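Local coordinates for protein farnesyl diphosphate phosphatase YisP (Bacillus subtilis subsp. subtilis, PDB 3WE9) that hydrolyses farnesyl diphosphate to farnesol and diphosphate, a phosphatase activity that supports biofilm formation, on the all-helical scaffold of the phytoene/squalene synthase family, at residues R4-K7 against M8-I11; F87-A90 against Y91-T95; G186-E189 against A190-Q193; V197-A200 against F201-T204; T233-A236 against A237-H241. One frame throughout, in Å; residues are numbered along the deposited sequence.

Interaction 1: R4-K7 against M8-I11; sequences RSEK and MKEI
The side chains of E6 and K9 cross at a slant on the first turn of helix 6-25, and their charged ends meet in a salt bridge, with E6 OE2 3.1 Å from K9 NZ. The ammonium comes to the syn side of the carboxylate oxygen, about 25° out of the carboxylate plane. K9 runs fully extended beyond CG, back toward the start of the chain, so that its CE also passes 3.4 Å from R4 O; E6 bends at chi2 (-53°) to bring its carboxylate round to the lysine. S5 is the N-cap: its OG accepts from M8 N at 3.1 Å, and the same hydroxyl oxygen rests 3.5 Å from M8 CB. Farther along, K7 and I11 lie side by side and point the same way, K7 CG being 4.1 Å from I11 CD1. I11 then turns to helix 84-94, where it packs on K85 and H89. Chemically, the serine oxygen satisfies an N-H of the first turn that lacks the usual helical carbonyl. The acid near the amino end of the helix probably interacts well with the helix dipole, while its ion pair, lying among exposed residues, is likely weakened by solvent.

Interaction 2: F87-A90 against Y91-T95; sequences FDHA and YRTFT
The first torsion of T93 (chi1 -56°) sets OG1 beside its own backbone N, and from there the hydroxyl reaches back one turn to H89 O. D88 and R92 are brought together differently: the aspartate CG stands anti to the backbone N (chi1 173°), whereas the arginine chain bends at chi3 and folds its guanidinium back along the helix. H89 O consequently accepts twice, from T93 N at 2.8 Å and from T93 OG1 at 2.6 Å. The amide donor is tilted only slightly from the carbonyl plane, but the hydroxyl stands well above it. The same OG1 lies over one face of the H89 ring, offset toward its rim. In the D88-R92 pair the side chains slant across each other with carboxylate and guanidinium planes 32° apart; D88 OD2 approaches the guanidinium at its edge, yet the salt bridge to R92 NH1 is long, at 3.6 Å. The R92 chain also runs close past the carboxylate, R92 CD lying 3.4 Å from D88 OD2. On another side of the helix F87 CE1 and Y91 CD1 approach to 4.3 Å, a loose apolar contact. The F87 ring also meets F101 edge-to-face, and F94 packs on K39, Q40 and A43 of helix 38-54. H89 and A90 contact helix 6-25. Side-chain pairing between residues i and i+4, and a threonine hydroxyl bonded to the carbonyl of residue i-4, are common features of alpha-helices; here they fall near the end of helix 84-94 in this all-helical fold.

Interaction 3: G186-E189 against A190-Q193; sequences GYTE and ADLQ
D191 OD2 is held by two hydrogen bonds, one from T188 N at 3.0 Å and one from a water at 2.7 Å that also donates to G186 O. The hydrogen bond from the T188 amide is nearly straight (167°), although T188 N meets the oxygen from above the carboxylate plane. D191 directs its carboxylate back toward the start of the helix because CG lies beside the backbone N (chi1 -72°). In the reciprocal direction D191 N donates to T188 OG1 at 2.9 Å, a bond whose oxygen position is less certain. Helical bonding then takes over, with L192 N donating to T188 O at 2.9 Å. Beneath this polar pair, the Y187 side chain crosses that of L192 at about a right angle, and Y187 CE2 touches L192 CB at 3.7 Å. The phenol OH is hydrogen-bonded to T196 O, and E189 forms a salt bridge with R179, tying the new helix to the preceding one. G186, with positive phi, is the C-prime residue of a Schellman motif ending helix 179-185. Two residues later T188 and D191 form a capping box, the side-chain and backbone exchange characteristic of a helix N-terminus, here opening helix 189-194 after the short loop that follows helix 179-185.

Interaction 4: V197-A200 against F201-T204; sequences VNKA and FTMT
An asparagine N-cap opens helix 199-221, and the first turn behind it is reinforced by threonine hydroxyls. Among the hydrogen bonds, F201 N donates to N198 OD1 at 2.8 Å, nearly in line with the side-chain C=O. The cap depends on the N198 torsion (chi1 49°), which sets CG between the backbone N and the carbonyl carbon and swings the amide oxygen over the first turn. Two carbonyls downstream are each gripped twice. K199 O takes M203 N at 2.9 Å and T202 OG1 at 3.0 Å, both from the same face of its plane. A200 O receives T204 N and T204 OG1 from opposite faces, the hydroxyl bond being the shorter at 2.8 Å. Apolar contacts flank this network. V197 slants across F201, with V197 CG1 3.9 Å from F201 CD2, and the phenylalanine ring continues inward to meet Y187 and F256. The aliphatic part of K199 crosses M203, K199 CE lying 3.7 Å from M203 CG, while M203 itself packs on F185 of helix 179-185. Water contributes the last kind of link: one molecule spans the lysine and threonine ends, accepting from K199 NZ at 3.1 Å and donating to T202 OG1 at 2.9 Å.

Interaction 5: T233-A236 against A237-H241; sequences TVKA and ALHLH
Between T233-A236 and A237-H241 the backbone runs on as uninterrupted alpha-helix, each early carbonyl taking the amide four residues later. A237 N reaches T233 O at 3.1 Å, L238 N reaches V234 O at 2.9 Å, and L240 N meets A236 O at 2.8 Å. Of the side chains, V234 and L238 lie side by side and point the same way, V234 CG1 standing 4.1 Å from L238 CD1; both then pack on C219 of helix 199-221. K235 and H239 repeat this alignment on a different side. The lysine stays extended, and its CG comes within 3.8 Å of H239 CE1. The imidazole is turned by chi1 -81° so that H239 ND1 makes a weak, bent bond of 3.1 Å to K235 O, which already accepts from H239 N. L240 reaches V267 and L271 of helix 264-271, and T233 OG1 is hydrogen-bonded to A32 O, near the end of helix 27-33. A bound triethylene glycol, probably from crystallisation, lies near the A237 side chain. This buried part of helix 228-250 thus packs against helices 27-33, 199-221 and 264-271 within the all-alpha fold of the squalene/phytoene synthase family.

Along the chain the five contacts follow one another in numerical order, at the start, along the middle or near the end of a helix. Interactions 1 and 2 touch where helix 6-25 meets helix 84-94, and their centres are 15 Å apart. Interactions 3 and 4, about 10 Å apart between centres, join the starts of the consecutive helices 189-194 and 199-221, with Y187 packed against N198, A200 and F201. These two pairs occupy opposite sides of the chain's centre. Interaction 5 is the most central, about 24 Å from interaction 2 and 27 Å from interaction 4 between centres. The two pairs thus sit toward opposite ends of a monomeric, all-helical chain, with a buried, mid-helix contact between them.

Interaction 1: R4-K7 against M8-I11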
loop_
_atom_site.group_PDB
_atom_site.type_symbol
_atom_site.label_atom_id
_atom_site.label_comp_id
_atom_site.label_asym_id
_atom_site.label_seq_id
_atom_site.Cartn_x
_atom_site.Cartn_y
_atom_site.Cartn_z
ATOM N N ARG A 4 -28.668 21.255 0.269
ATOM C CA ARG A 4 -28.168 19.980 -0.221
ATOM C C ARG A 4 -29.180 18.895 0.107
ATOM O O ARG A 4 -29.879 18.975 1.114
ATOM C CB ARG A 4 -26.821 19.635 0.426
ATOM C CG ARG A 4 -25.682 20.576 0.072
ATOM C CD ARG A 4 -24.350 19.997 0.536
ATOM N NE ARG A 4 -23.237 20.928 0.361
ATOM C CZ ARG A 4 -22.800 21.375 -0.814
ATOM N NH1 ARG A 4 -23.381 20.978 -1.940
ATOM N NH2 ARG A 4 -21.782 22.224 -0.864
ATOM N N SER A 5 -29.265 17.885 -0.751
ATOM C CA SER A 5 -30.193 16.787 -0.525
ATOM C C SER A 5 -29.687 16.010 0.689
ATOM O O SER A 5 -28.487 16.000 0.966
ATOM C CB SER A 5 -30.233 15.863 -1.745
ATOM O OG SER A 5 -28.997 15.188 -1.902
ATOM N N GLU A 6 -30.596 15.370 1.415
ATOM C CA GLU A 6 -30.191 14.602 2.582
ATOM C C GLU A 6 -29.185 13.541 2.151
ATOM O O GLU A 6 -28.218 13.267 2.858
ATOM C CB GLU A 6 -31.405 13.947 3.244
ATOM C CG GLU A 6 -32.367 14.937 3.894
ATOM C CD GLU A 6 -31.673 15.887 4.863
ATOM O OE1 GLU A 6 -31.027 15.406 5.822
ATOM O OE2 GLU A 6 -31.774 17.119 4.664
ATOM N N LYS A 7 -29.412 12.960 0.977
ATOM C CA LYS A 7 -28.524 11.935 0.438
ATOM C C LYS A 7 -27.085 12.444 0.309
ATOM O O LYS A 7 -26.138 11.751 0.685
ATOM C CB LYS A 7 -29.027 11.464 -0.932
ATOM C CG LYS A 7 -28.097 10.478 -1.627
ATOM C CD LYS A 7 -28.605 10.085 -3.011
ATOM C CE LYS A 7 -29.902 9.289 -2.934
ATOM N NZ LYS A 7 -30.262 8.686 -4.254
ATOM N N MET A 8 -26.919 13.649 -0.225
ATOM C CA MET A 8 -25.583 14.215 -0.381
ATOM C C MET A 8 -24.992 14.499 0.993
ATOM O O MET A 8 -23.795 14.332 1.209
ATOM C CB MET A 8 -25.629 15.506 -1.204
ATOM C CG MET A 8 -24.259 16.118 -1.498
ATOM S SD MET A 8 -23.085 14.971 -2.296
ATOM C CE MET A 8 -24.110 14.256 -3.573
ATOM N N LYS A 9 -25.836 14.932 1.921
ATOM C CA LYS A 9 -25.368 15.214 3.269
ATOM C C LYS A 9 -24.799 13.931 3.861
ATOM O O LYS A 9 -23.751 13.938 4.503
ATOM C CB LYS A 9 -26.520 15.722 4.139
ATOM C CG LYS A 9 -27.052 17.083 3.733
ATOM C CD LYS A 9 -28.152 17.538 4.677
ATOM C CE LYS A 9 -28.692 18.906 4.298
ATOM N NZ LYS A 9 -29.764 19.340 5.246
ATOM N N GLU A 10 -25.496 12.826 3.627
ATOM C CA GLU A 10 -25.066 11.533 4.133
ATOM C C GLU A 10 -23.779 11.084 3.453
ATOM O O GLU A 10 -22.928 10.444 4.073
ATOM C CB GLU A 10 -26.166 10.504 3.911
ATOM C CG GLU A 10 -27.517 10.983 4.398
ATOM C CD GLU A 10 -28.543 9.883 4.437
ATOM O OE1 GLU A 10 -28.624 9.103 3.463
ATOM O OE2 GLU A 10 -29.273 9.804 5.445
ATOM N N ILE A 11 -23.640 11.419 2.174
ATOM C CA ILE A 11 -22.441 11.065 1.423
ATOM C C ILE A 11 -21.227 11.801 1.989
ATOM O O ILE A 11 -20.159 11.213 2.147
ATOM C CB ILE A 11 -22.615 11.402 -0.075
ATOM C CG1 ILE A 11 -23.587 10.397 -0.699
ATOM C CG2 ILE A 11 -21.262 11.384 -0.794
ATOM C CD1 ILE A 11 -24.015 10.724 -2.111
#

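Interaction 2: F87-A90 against Y91-T95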
loop_
_atom_site.group_PDB
_atom_site.type_symbol
_atom_site.label_atom_id
_atom_site.label_comp_id
_atom_site.label_asym_id
_atom_site.label_seq_id
_atom_site.Cartn_x
_atom_site.Cartn_y
_atom_site.Cartn_z
ATOM N N PHE A 87 -18.706 5.480 -1.265
ATOM C CA PHE A 87 -18.038 4.643 -2.252
ATOM C C PHE A 87 -18.759 4.670 -3.596
ATOM O O PHE A 87 -18.116 4.726 -4.647
ATOM C CB PHE A 87 -17.924 3.204 -1.744
ATOM C CG PHE A 87 -17.136 2.314 -2.650
ATOM C CD1 PHE A 87 -17.761 1.613 -3.677
ATOM C CD2 PHE A 87 -15.754 2.204 -2.504
ATOM C CE1 PHE A 87 -17.026 0.817 -4.546
ATOM C CE2 PHE A 87 -15.009 1.411 -3.368
ATOM C CZ PHE A 87 -15.649 0.714 -4.392
ATOM N N ASP A 88 -20.089 4.624 -3.569
ATOM C CA ASP A 88 -20.853 4.669 -4.811
ATOM C C ASP A 88 -20.662 6.031 -5.463
ATOM O O ASP A 88 -20.584 6.139 -6.683
ATOM C CB ASP A 88 -22.344 4.445 -4.563
ATOM C CG ASP A 88 -23.176 4.655 -5.822
ATOM O OD1 ASP A 88 -22.971 3.914 -6.811
ATOM O OD2 ASP A 88 -24.031 5.567 -5.829
ATOM N N HIS A 89 -20.596 7.075 -4.642
ATOM C CA HIS A 89 -20.404 8.419 -5.165
ATOM C C HIS A 89 -19.069 8.492 -5.901
ATOM O O HIS A 89 -18.994 8.991 -7.026
ATOM C CB HIS A 89 -20.412 9.453 -4.039
ATOM C CG HIS A 89 -20.127 10.845 -4.510
ATOM N ND1 HIS A 89 -21.098 11.666 -5.046
ATOM C CD2 HIS A 89 -18.969 11.544 -4.572
ATOM C CE1 HIS A 89 -20.549 12.809 -5.417
ATOM N NE2 HIS A 89 -19.258 12.761 -5.140
ATOM N N ALA A 90 -18.014 8.005 -5.250
ATOM C CA ALA A 90 -16.676 8.015 -5.839
ATOM C C ALA A 90 -16.668 7.207 -7.132
ATOM O O ALA A 90 -16.078 7.606 -8.138
ATOM C CB ALA A 90 -15.673 7.429 -4.858
ATOM N N TYR A 91 -17.341 6.064 -7.092
ATOM C CA TYR A 91 -17.429 5.171 -8.234
ATOM C C TYR A 91 -18.044 5.861 -9.451
ATOM O O TYR A 91 -17.535 5.756 -10.570
ATOM C CB TYR A 91 -18.273 3.956 -7.857
ATOM C CG TYR A 91 -18.178 2.817 -8.838
ATOM C CD1 TYR A 91 -17.157 1.873 -8.737
ATOM C CD2 TYR A 91 -19.099 2.687 -9.875
ATOM C CE1 TYR A 91 -17.058 0.821 -9.641
ATOM C CE2 TYR A 91 -19.009 1.642 -10.788
ATOM C CZ TYR A 91 -17.987 0.711 -10.663
ATOM O OH TYR A 91 -17.900 -0.333 -11.556
ATOM N N ARG A 92 -19.149 6.564 -9.221
ATOM C CA ARG A 92 -19.856 7.262 -10.287
ATOM C C ARG A 92 -19.157 8.544 -10.729
ATOM O O ARG A 92 -19.232 8.940 -11.892
ATOM C CB ARG A 92 -21.279 7.588 -9.829
ATOM C CG ARG A 92 -22.188 6.374 -9.688
ATOM C CD ARG A 92 -23.472 6.753 -8.971
ATOM N NE ARG A 92 -23.849 8.116 -9.310
ATOM C CZ ARG A 92 -23.907 9.117 -8.436
ATOM N NH1 ARG A 92 -23.623 8.914 -7.156
ATOM N NH2 ARG A 92 -24.221 10.330 -8.858
ATOM N N THR A 93 -18.471 9.189 -9.798
ATOM C CA THR A 93 -17.777 10.429 -10.097
ATOM C C THR A 93 -16.525 10.240 -10.942
ATOM O O THR A 93 -16.256 11.036 -11.851
ATOM C CB THR A 93 -17.387 11.156 -8.791
ATOM O OG1 THR A 93 -18.564 11.370 -7.999
ATOM C CG2 THR A 93 -16.721 12.493 -9.099
ATOM N N PHE A 94 -15.765 9.186 -10.652
ATOM C CA PHE A 94 -14.520 8.922 -11.370
ATOM C C PHE A 94 -14.539 7.739 -12.330
ATOM O O PHE A 94 -13.498 7.356 -12.872
ATOM C CB PHE A 94 -13.387 8.762 -10.355
ATOM C CG PHE A 94 -13.047 10.041 -9.648
ATOM C CD1 PHE A 94 -12.234 10.992 -10.263
ATOM C CD2 PHE A 94 -13.594 10.325 -8.397
ATOM C CE1 PHE A 94 -11.972 12.216 -9.645
ATOM C CE2 PHE A 94 -13.340 11.548 -7.766
ATOM C CZ PHE A 94 -12.527 12.494 -8.393
ATOM N N THR A 95 -15.726 7.176 -12.546
ATOM C CA THR A 95 -15.891 6.035 -13.442
ATOM C C THR A 95 -14.865 4.953 -13.104
ATOM O O THR A 95 -14.064 4.548 -13.949
ATOM C CB THR A 95 -15.728 6.470 -14.912
ATOM O OG1 THR A 95 -16.598 7.578 -15.178
ATOM C CG2 THR A 95 -16.084 5.323 -15.850
#

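Interaction 3: G186-E189 against A190-Q193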
loop_
_atom_site.group_PDB
_atom_site.type_symbol
_atom_site.label_atom_id
_atom_site.label_comp_id
_atom_site.label_asym_id
_atom_site.label_seq_id
_atom_site.Cartn_x
_atom_site.Cartn_y
_atom_site.Cartn_z
ATOM N N GLY A 186 20.018 -19.850 3.733
ATOM C CA GLY A 186 20.190 -20.662 4.925
ATOM C C GLY A 186 19.421 -20.211 6.158
ATOM O O GLY A 186 19.838 -20.497 7.281
ATOM N N TYR A 187 18.310 -19.504 5.963
ATOM C CA TYR A 187 17.493 -19.058 7.086
ATOM C C TYR A 187 16.505 -20.186 7.352
ATOM O O TYR A 187 15.706 -20.544 6.482
ATOM C CB TYR A 187 16.746 -17.762 6.743
ATOM C CG TYR A 187 16.096 -17.109 7.947
ATOM C CD1 TYR A 187 16.858 -16.743 9.060
ATOM C CD2 TYR A 187 14.721 -16.866 7.981
ATOM C CE1 TYR A 187 16.264 -16.153 10.175
ATOM C CE2 TYR A 187 14.119 -16.276 9.093
ATOM C CZ TYR A 187 14.901 -15.925 10.189
ATOM O OH TYR A 187 14.313 -15.357 11.300
ATOM N N THR A 188 16.546 -20.733 8.561
ATOM C CA THR A 188 15.696 -21.868 8.915
ATOM C C THR A 188 14.306 -21.573 9.462
ATOM O O THR A 188 14.043 -20.491 9.969
ATOM C CB THR A 188 16.413 -22.743 9.951
ATOM O OG1 THR A 188 16.542 -22.004 11.175
ATOM C CG2 THR A 188 17.800 -23.109 9.455
ATOM N N GLU A 189 13.418 -22.565 9.357
ATOM C CA GLU A 189 12.067 -22.438 9.892
ATOM C C GLU A 189 12.196 -22.165 11.386
ATOM O O GLU A 189 11.425 -21.399 11.956
ATOM C CB GLU A 189 11.272 -23.736 9.690
ATOM C CG GLU A 189 10.784 -23.990 8.271
ATOM C CD GLU A 189 9.598 -23.126 7.894
ATOM O OE1 GLU A 189 9.083 -22.397 8.770
ATOM O OE2 GLU A 189 9.170 -23.180 6.718
ATOM N N ALA A 190 13.176 -22.806 12.019
ATOM C CA ALA A 190 13.406 -22.626 13.452
ATOM C C ALA A 190 13.821 -21.186 13.748
ATOM O O ALA A 190 13.354 -20.593 14.722
ATOM C CB ALA A 190 14.479 -23.595 13.946
ATOM N N ASP A 191 14.709 -20.637 12.920
ATOM C CA ASP A 191 15.162 -19.252 13.088
ATOM C C ASP A 191 13.926 -18.352 13.036
ATOM O O ASP A 191 13.695 -17.523 13.916
ATOM C CB ASP A 191 16.090 -18.799 11.943
ATOM C CG ASP A 191 17.472 -19.432 11.976
ATOM O OD1 ASP A 191 17.969 -19.765 13.069
ATOM O OD2 ASP A 191 18.078 -19.562 10.880
ATOM N N LEU A 192 13.147 -18.526 11.972
ATOM C CA LEU A 192 11.938 -17.741 11.749
ATOM C C LEU A 192 10.955 -17.799 12.914
ATOM O O LEU A 192 10.448 -16.768 13.361
ATOM C CB LEU A 192 11.236 -18.210 10.467
ATOM C CG LEU A 192 9.901 -17.542 10.114
ATOM C CD1 LEU A 192 10.109 -16.037 9.933
ATOM C CD2 LEU A 192 9.336 -18.157 8.845
ATOM N N GLN A 193 10.679 -19.000 13.402
ATOM C CA GLN A 193 9.738 -19.149 14.505
ATOM C C GLN A 193 10.224 -18.396 15.742
ATOM O O GLN A 193 9.420 -17.831 16.485
ATOM C CB GLN A 193 9.524 -20.628 14.836
ATOM C CG GLN A 193 8.433 -20.865 15.881
ATOM C CD GLN A 193 8.028 -22.325 15.987
ATOM O OE1 GLN A 193 7.546 -22.920 15.020
ATOM N NE2 GLN A 193 8.218 -22.911 17.166
HETATM O O HOH W 1 20.544 -19.851 9.935
#

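Interaction 4: V197-A200 against F201-T204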
loop_
_atom_site.group_PDB
_atom_site.type_symbol
_atom_site.label_atom_id
_atom_site.label_comp_id
_atom_site.label_asym_id
_atom_site.label_seq_id
_atom_site.Cartn_x
_atom_site.Cartn_y
_atom_site.Cartn_z
ATOM N N VAL A 197 17.095 -12.610 14.130
ATOM C CA VAL A 197 17.598 -11.676 13.133
ATOM C C VAL A 197 19.094 -11.896 12.983
ATOM O O VAL A 197 19.895 -11.350 13.746
ATOM C CB VAL A 197 17.349 -10.209 13.532
ATOM C CG1 VAL A 197 17.953 -9.275 12.475
ATOM C CG2 VAL A 197 15.856 -9.956 13.669
ATOM N N ASN A 198 19.462 -12.730 12.018
ATOM C CA ASN A 198 20.862 -13.010 11.760
ATOM C C ASN A 198 21.152 -12.610 10.324
ATOM O O ASN A 198 20.277 -12.068 9.640
ATOM C CB ASN A 198 21.169 -14.500 11.979
ATOM C CG ASN A 198 20.182 -15.417 11.268
ATOM O OD1 ASN A 198 19.568 -15.031 10.272
ATOM N ND2 ASN A 198 20.039 -16.642 11.773
ATOM N N LYS A 199 22.376 -12.867 9.870
ATOM C CA LYS A 199 22.775 -12.531 8.508
ATOM C C LYS A 199 21.865 -13.198 7.477
ATOM O O LYS A 199 21.487 -12.585 6.482
ATOM C CB LYS A 199 24.226 -12.953 8.265
ATOM C CG LYS A 199 24.728 -12.655 6.858
ATOM C CD LYS A 199 24.644 -11.166 6.536
ATOM C CE LYS A 199 25.215 -10.868 5.151
ATOM N NZ LYS A 199 25.099 -9.430 4.786
ATOM N N ALA A 200 21.522 -14.458 7.720
ATOM C CA ALA A 200 20.647 -15.206 6.817
ATOM C C ALA A 200 19.304 -14.488 6.686
ATOM O O ALA A 200 18.714 -14.438 5.601
ATOM C CB ALA A 200 20.437 -16.619 7.352
ATOM N N PHE A 201 18.811 -13.934 7.789
ATOM C CA PHE A 201 17.544 -13.222 7.738
ATOM C C PHE A 201 17.637 -11.901 6.990
ATOM O O PHE A 201 16.770 -11.586 6.170
ATOM C CB PHE A 201 16.986 -12.931 9.132
ATOM C CG PHE A 201 15.754 -12.066 9.099
ATOM C CD1 PHE A 201 14.579 -12.536 8.511
ATOM C CD2 PHE A 201 15.784 -10.761 9.581
ATOM C CE1 PHE A 201 13.451 -11.716 8.399
ATOM C CE2 PHE A 201 14.664 -9.932 9.475
ATOM C CZ PHE A 201 13.494 -10.411 8.879
ATOM N N THR A 202 18.675 -11.117 7.272
ATOM C CA THR A 202 18.814 -9.830 6.607
ATOM C C THR A 202 19.006 -10.011 5.102
ATOM O O THR A 202 18.535 -9.192 4.313
ATOM C CB THR A 202 19.972 -8.989 7.214
ATOM O OG1 THR A 202 21.199 -9.720 7.137
ATOM C CG2 THR A 202 19.670 -8.657 8.673
ATOM N N MET A 203 19.695 -11.078 4.703
ATOM C CA MET A 203 19.880 -11.354 3.279
ATOM C C MET A 203 18.534 -11.693 2.641
ATOM O O MET A 203 18.247 -11.280 1.519
ATOM C CB MET A 203 20.857 -12.514 3.075
ATOM C CG MET A 203 22.298 -12.124 3.345
ATOM S SD MET A 203 23.411 -13.510 3.129
ATOM C CE MET A 203 23.734 -13.405 1.359
ATOM N N THR A 204 17.713 -12.445 3.372
ATOM C CA THR A 204 16.386 -12.827 2.908
ATOM C C THR A 204 15.534 -11.566 2.768
ATOM O O THR A 204 14.885 -11.340 1.745
ATOM C CB THR A 204 15.704 -13.782 3.916
ATOM O OG1 THR A 204 16.452 -15.005 3.989
ATOM C CG2 THR A 204 14.254 -14.082 3.489
HETATM O O HOH W 2 22.151 -8.579 4.590
#

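Interaction 5: T233-A236 against A237-H241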
loop_
_atom_site.group_PDB
_atom_site.type_symbol
_atom_site.label_atom_id
_atom_site.label_comp_id
_atom_site.label_asym_id
_atom_site.label_seq_id
_atom_site.Cartn_x
_atom_site.Cartn_y
_atom_site.Cartn_z
ATOM N N THR A 233 1.278 13.741 -4.645
ATOM C CA THR A 233 0.743 12.585 -3.931
ATOM C C THR A 233 1.554 11.333 -4.260
ATOM O O THR A 233 1.887 10.557 -3.370
ATOM C CB THR A 233 -0.747 12.356 -4.277
ATOM O OG1 THR A 233 -1.543 13.352 -3.621
ATOM C CG2 THR A 233 -1.213 10.966 -3.829
ATOM N N VAL A 234 1.881 11.141 -5.533
ATOM C CA VAL A 234 2.670 9.980 -5.940
ATOM C C VAL A 234 4.098 10.108 -5.412
ATOM O O VAL A 234 4.661 9.150 -4.887
ATOM C CB VAL A 234 2.712 9.830 -7.481
ATOM C CG1 VAL A 234 3.640 8.685 -7.869
ATOM C CG2 VAL A 234 1.308 9.565 -8.019
ATOM N N LYS A 235 4.668 11.301 -5.543
ATOM C CA LYS A 235 6.021 11.573 -5.069
ATOM C C LYS A 235 6.103 11.329 -3.559
ATOM O O LYS A 235 7.058 10.725 -3.068
ATOM C CB LYS A 235 6.400 13.025 -5.386
ATOM C CG LYS A 235 7.835 13.404 -5.044
ATOM C CD LYS A 235 8.123 14.852 -5.437
ATOM C CE LYS A 235 9.572 15.235 -5.161
ATOM N NZ LYS A 235 9.859 16.650 -5.548
ATOM N N ALA A 236 5.097 11.795 -2.828
ATOM C CA ALA A 236 5.066 11.609 -1.381
ATOM C C ALA A 236 5.044 10.115 -1.044
ATOM O O ALA A 236 5.810 9.645 -0.200
ATOM C CB ALA A 236 3.841 12.294 -0.792
ATOM N N ALA A 237 4.168 9.375 -1.714
ATOM C CA ALA A 237 4.050 7.935 -1.480
ATOM C C ALA A 237 5.391 7.242 -1.721
ATOM O O ALA A 237 5.807 6.384 -0.945
ATOM C CB ALA A 237 2.978 7.341 -2.396
ATOM N N LEU A 238 6.056 7.618 -2.810
ATOM C CA LEU A 238 7.351 7.051 -3.152
ATOM C C LEU A 238 8.388 7.340 -2.065
ATOM O O LEU A 238 9.048 6.428 -1.567
ATOM C CB LEU A 238 7.834 7.621 -4.489
ATOM C CG LEU A 238 7.102 7.095 -5.728
ATOM C CD1 LEU A 238 7.552 7.870 -6.965
ATOM C CD2 LEU A 238 7.393 5.610 -5.890
ATOM N N HIS A 239 8.524 8.611 -1.703
ATOM C CA HIS A 239 9.488 9.020 -0.679
ATOM C C HIS A 239 9.235 8.377 0.678
ATOM O O HIS A 239 10.170 7.941 1.352
ATOM C CB HIS A 239 9.467 10.544 -0.514
ATOM C CG HIS A 239 10.269 11.278 -1.543
ATOM N ND1 HIS A 239 10.121 11.062 -2.896
ATOM C CD2 HIS A 239 11.229 12.223 -1.415
ATOM C CE1 HIS A 239 10.958 11.842 -3.557
ATOM N NE2 HIS A 239 11.642 12.557 -2.682
ATOM N N LEU A 240 7.970 8.325 1.079
ATOM C CA LEU A 240 7.595 7.760 2.369
ATOM C C LEU A 240 7.919 6.279 2.508
ATOM O O LEU A 240 8.433 5.847 3.538
ATOM C CB LEU A 240 6.100 7.977 2.629
ATOM C CG LEU A 240 5.674 9.433 2.867
ATOM C CD1 LEU A 240 4.152 9.534 2.910
ATOM C CD2 LEU A 240 6.287 9.931 4.171
ATOM N N HIS A 241 7.623 5.502 1.471
ATOM C CA HIS A 241 7.871 4.067 1.530
ATOM C C HIS A 241 9.334 3.705 1.363
ATOM O O HIS A 241 9.784 2.688 1.885
ATOM C CB HIS A 241 6.947 3.361 0.539
ATOM C CG HIS A 241 5.508 3.477 0.927
ATOM N ND1 HIS A 241 4.951 2.717 1.933
ATOM C CD2 HIS A 241 4.557 4.370 0.564
ATOM C CE1 HIS A 241 3.723 3.136 2.176
ATOM N NE2 HIS A 241 3.459 4.141 1.360
#